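Local structure of uncharacterized protein (Acinetobacter baumannii, 5D66) at residues 3-15 and 29-42. The protein is of unknown function but is built as an ankyrin repeat domain, a fold that in other proteins commonly mediates protein-protein binding. Residues are numbered along the deposited sequence; the frame is centred on the assembly and turned at random. Where two conformers were deposited one is given.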
# COMPACT_ATOMS: atom_id res chain seq x y z
N ASP A 3 -29.09 -12.92 7.25
CA ASP A 3 -28.01 -13.10 8.26
C ASP A 3 -27.73 -11.76 8.94
O ASP A 3 -28.47 -10.77 8.75
CB ASP A 3 -26.74 -13.73 7.63
CG ASP A 3 -26.16 -12.89 6.50
OD1 ASP A 3 -26.70 -11.78 6.26
OD2 ASP A 3 -25.18 -13.35 5.84
N GLU A 4 -26.66 -11.72 9.72
CA GLU A 4 -26.40 -10.59 10.58
C GLU A 4 -25.88 -9.37 9.80
O GLU A 4 -26.32 -8.24 10.04
CB GLU A 4 -25.41 -11.00 11.68
N TYR A 5 -24.99 -9.60 8.84
CA TYR A 5 -24.30 -8.51 8.11
C TYR A 5 -24.32 -8.85 6.62
O TYR A 5 -23.32 -9.27 6.04
CB TYR A 5 -22.90 -8.39 8.70
CG TYR A 5 -22.93 -7.86 10.12
CD1 TYR A 5 -23.35 -6.57 10.41
CD2 TYR A 5 -22.59 -8.68 11.18
CE1 TYR A 5 -23.39 -6.09 11.71
CE2 TYR A 5 -22.64 -8.22 12.51
CZ TYR A 5 -23.02 -6.93 12.77
OH TYR A 5 -23.05 -6.43 14.03
N PRO A 6 -25.47 -8.68 5.98
CA PRO A 6 -25.61 -9.15 4.61
C PRO A 6 -24.77 -8.39 3.58
O PRO A 6 -24.41 -8.96 2.55
CB PRO A 6 -27.12 -9.04 4.35
CG PRO A 6 -27.57 -8.03 5.27
CD PRO A 6 -26.74 -8.18 6.51
N LEU A 7 -24.50 -7.10 3.80
CA LEU A 7 -23.70 -6.36 2.86
C LEU A 7 -22.27 -6.91 2.79
O LEU A 7 -21.68 -7.03 1.73
CB LEU A 7 -23.67 -4.88 3.20
CG LEU A 7 -22.95 -3.99 2.19
CD1 LEU A 7 -23.63 -3.98 0.82
CD2 LEU A 7 -22.82 -2.58 2.69
N HIS A 8 -21.77 -7.32 3.95
CA HIS A 8 -20.42 -7.86 4.07
C HIS A 8 -20.33 -9.18 3.30
O HIS A 8 -19.35 -9.43 2.60
CB HIS A 8 -20.05 -8.04 5.50
CG HIS A 8 -19.99 -6.75 6.27
ND1 HIS A 8 -21.13 -6.05 6.61
CD2 HIS A 8 -18.93 -6.04 6.78
CE1 HIS A 8 -20.77 -4.97 7.26
NE2 HIS A 8 -19.45 -4.93 7.35
N MSE A 9 -21.34 -10.03 3.45
CA MSE A 9 -21.33 -11.31 2.73
C MSE A 9 -21.40 -11.07 1.22
O MSE A 9 -20.71 -11.71 0.41
CB MSE A 9 -22.50 -12.20 3.16
CG MSE A 9 -22.46 -13.60 2.44
SE MSE A 9 -20.99 -14.75 3.15
CE MSE A 9 -19.70 -14.94 1.82
N ALA A 10 -22.25 -10.14 0.81
CA ALA A 10 -22.38 -9.81 -0.61
C ALA A 10 -21.04 -9.29 -1.17
O ALA A 10 -20.60 -9.68 -2.25
CB ALA A 10 -23.48 -8.83 -0.85
N ALA A 11 -20.37 -8.47 -0.38
CA ALA A 11 -19.05 -7.93 -0.73
C ALA A 11 -18.00 -9.03 -0.84
O ALA A 11 -17.21 -9.05 -1.78
CB ALA A 11 -18.64 -6.87 0.27
N ALA A 12 -18.02 -9.97 0.09
CA ALA A 12 -17.11 -11.10 0.04
C ALA A 12 -17.32 -11.96 -1.21
O ALA A 12 -16.38 -12.54 -1.74
CB ALA A 12 -17.29 -11.98 1.26
N ASN A 13 -18.55 -12.03 -1.67
CA ASN A 13 -18.93 -12.84 -2.82
C ASN A 13 -18.84 -12.11 -4.15
O ASN A 13 -19.12 -12.71 -5.18
CB ASN A 13 -20.34 -13.38 -2.62
CG ASN A 13 -20.41 -14.51 -1.65
OD1 ASN A 13 -19.39 -15.16 -1.35
ND2 ASN A 13 -21.62 -14.82 -1.23
N ASP A 14 -18.48 -10.83 -4.12
CA ASP A 14 -18.47 -10.02 -5.36
C ASP A 14 -19.85 -10.02 -6.02
O ASP A 14 -19.99 -9.91 -7.25
CB ASP A 14 -17.41 -10.48 -6.37
CG ASP A 14 -16.90 -9.33 -7.21
OD1 ASP A 14 -16.84 -8.17 -6.75
OD2 ASP A 14 -16.57 -9.59 -8.41
N ASP A 15 -20.90 -10.06 -5.18
CA ASP A 15 -22.28 -10.24 -5.67
C ASP A 15 -22.88 -8.85 -5.91
O ASP A 15 -23.57 -8.29 -5.04
CB ASP A 15 -23.07 -11.04 -4.62
CG ASP A 15 -24.49 -11.42 -5.05
OD1 ASP A 15 -25.02 -10.93 -6.09
OD2 ASP A 15 -25.04 -12.26 -4.32
N ILE A 29 -23.22 2.70 4.67
CA ILE A 29 -22.38 1.85 3.84
C ILE A 29 -21.22 1.22 4.59
O ILE A 29 -20.78 0.14 4.23
CB ILE A 29 -21.97 2.55 2.57
CG1 ILE A 29 -21.50 1.51 1.50
CG2 ILE A 29 -21.00 3.60 2.83
CD1 ILE A 29 -21.44 2.08 0.14
N ASP A 30 -20.72 1.93 5.60
CA ASP A 30 -19.60 1.49 6.39
C ASP A 30 -20.01 0.89 7.72
O ASP A 30 -19.20 0.81 8.65
CB ASP A 30 -18.57 2.61 6.58
CG ASP A 30 -17.77 2.86 5.32
OD1 ASP A 30 -17.52 1.95 4.54
OD2 ASP A 30 -17.30 4.05 5.18
N ALA A 31 -21.23 0.34 7.81
CA ALA A 31 -21.59 -0.48 8.96
C ALA A 31 -20.52 -1.54 9.24
O ALA A 31 -20.03 -2.18 8.31
CB ALA A 31 -22.93 -1.19 8.69
N ARG A 32 -20.16 -1.73 10.49
CA ARG A 32 -19.17 -2.73 10.85
C ARG A 32 -19.82 -4.07 11.13
O ARG A 32 -20.89 -4.14 11.71
CB ARG A 32 -18.33 -2.30 12.05
CG ARG A 32 -17.74 -0.90 11.94
CD ARG A 32 -16.95 -0.69 10.65
NE ARG A 32 -16.35 0.61 10.61
CZ ARG A 32 -15.06 0.93 10.80
NH1 ARG A 32 -14.15 -0.01 10.96
NH2 ARG A 32 -14.67 2.18 10.78
N ASP A 33 -19.11 -5.14 10.74
CA ASP A 33 -19.57 -6.50 11.08
C ASP A 33 -19.12 -6.82 12.50
O ASP A 33 -18.66 -5.95 13.29
CB ASP A 33 -19.14 -7.50 10.03
CG ASP A 33 -17.63 -7.72 9.92
OD1 ASP A 33 -16.92 -7.30 10.86
OD2 ASP A 33 -17.21 -8.36 8.95
N GLU A 34 -19.21 -8.08 12.89
CA GLU A 34 -18.93 -8.49 14.28
C GLU A 34 -17.43 -8.32 14.62
O GLU A 34 -17.09 -8.33 15.80
CB GLU A 34 -19.44 -9.91 14.54
CG GLU A 34 -18.63 -11.02 13.90
CD GLU A 34 -18.80 -11.23 12.43
OE1 GLU A 34 -19.69 -10.62 11.82
OE2 GLU A 34 -17.99 -12.06 11.91
N THR A 35 -16.58 -8.25 13.59
CA THR A 35 -15.15 -8.08 13.75
C THR A 35 -14.73 -6.63 13.72
O THR A 35 -13.55 -6.33 13.95
CB THR A 35 -14.33 -8.80 12.61
OG1 THR A 35 -14.45 -8.09 11.36
CG2 THR A 35 -14.76 -10.25 12.48
N GLY A 36 -15.64 -5.72 13.35
CA GLY A 36 -15.27 -4.33 13.21
C GLY A 36 -14.92 -3.94 11.78
O GLY A 36 -14.41 -2.85 11.56
N SER A 37 -15.17 -4.78 10.80
CA SER A 37 -14.77 -4.55 9.41
C SER A 37 -15.89 -3.91 8.60
O SER A 37 -17.04 -4.27 8.76
CB SER A 37 -14.36 -5.87 8.75
OG SER A 37 -13.28 -6.49 9.40
N THR A 38 -15.55 -3.01 7.71
CA THR A 38 -16.47 -2.51 6.73
C THR A 38 -16.61 -3.51 5.56
O THR A 38 -15.71 -4.31 5.28
CB THR A 38 -16.10 -1.14 6.18
OG1 THR A 38 -14.94 -1.29 5.38
CG2 THR A 38 -15.88 -0.11 7.25
N ALA A 39 -17.69 -3.37 4.80
CA ALA A 39 -17.91 -4.20 3.66
C ALA A 39 -16.84 -3.93 2.59
O ALA A 39 -16.38 -4.85 1.90
CB ALA A 39 -19.29 -4.06 3.11
N LEU A 40 -16.44 -2.66 2.43
CA LEU A 40 -15.37 -2.38 1.48
C LEU A 40 -14.05 -3.04 1.92
O LEU A 40 -13.31 -3.53 1.07
CB LEU A 40 -15.18 -0.86 1.32
CG LEU A 40 -13.99 -0.45 0.44
CD1 LEU A 40 -14.12 -0.99 -0.98
CD2 LEU A 40 -13.82 1.07 0.42
N MSE A 41 -13.75 -3.09 3.21
CA MSE A 41 -12.56 -3.80 3.67
C MSE A 41 -12.65 -5.28 3.31
O MSE A 41 -11.67 -5.86 2.79
CB MSE A 41 -12.35 -3.59 5.14
CG MSE A 41 -10.97 -4.08 5.59
SE MSE A 41 -9.46 -3.07 4.86
CE MSE A 41 -8.65 -4.40 3.74
N VAL A 42 -13.82 -5.90 3.50
CA VAL A 42 -14.04 -7.30 3.12
C VAL A 42 -13.80 -7.50 1.64
O VAL A 42 -13.09 -8.43 1.21
CB VAL A 42 -15.43 -7.75 3.55
CG1 VAL A 42 -15.76 -9.12 3.00
CG2 VAL A 42 -15.55 -7.74 5.08
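Ile29 meets Leu7 mainly through its backbone: CD2 of the leucine lies 3.7 Å from Ile29 O, while the isoleucine side chain turns off toward helices 16-23 and 49-57. Next along, the carbonyl of Ala31 reaches the edge of the His8 imidazole, its O 3.0 Å from NE2. Arg32 puts its carbonyl beside Tyr5; its guanidinium points the other way, with NH1 giving hydrogen bonds to Gly36 O and to Lys65 O in the next loop. Asp33 serves two rings at once. Its CA sits almost exactly over the centre of the Tyr5 ring, 3.5 Å from the centroid, and its CB covers one face of His8, both CH-pi contacts. With CG set between backbone N and carbonyl carbon (chi1 66°), Asp33 OD1 turns back into its own loop and accepts from Thr35 N, closing an Asx turn, and also from Thr35 OG1 and Ser37 N; the three bonds grip OD1 across the type I turn from Asp33 to Gly36. Glu34 bends at chi2 to bring OE1 within 3.5 Å of Tyr5 CD2. Ser37 O then takes a weak hydrogen bond from His8 NE2, 2.9 Å long but bent to 129°. Ala39 CB closes the opposite face of the imidazole and also packs on Leu7 CG, at 3.8 Å, and on Ala11 CB. Finally Val42 CG1 rests against Ala12 CB and His8 O. His8, in a Tyr-Pro-Leu-His version of the ankyrin TPLH motif, joins helix 6-12 to the hairpin-like loop before helix 39-45, beside which the two helices stack, as in ankyrin repeats.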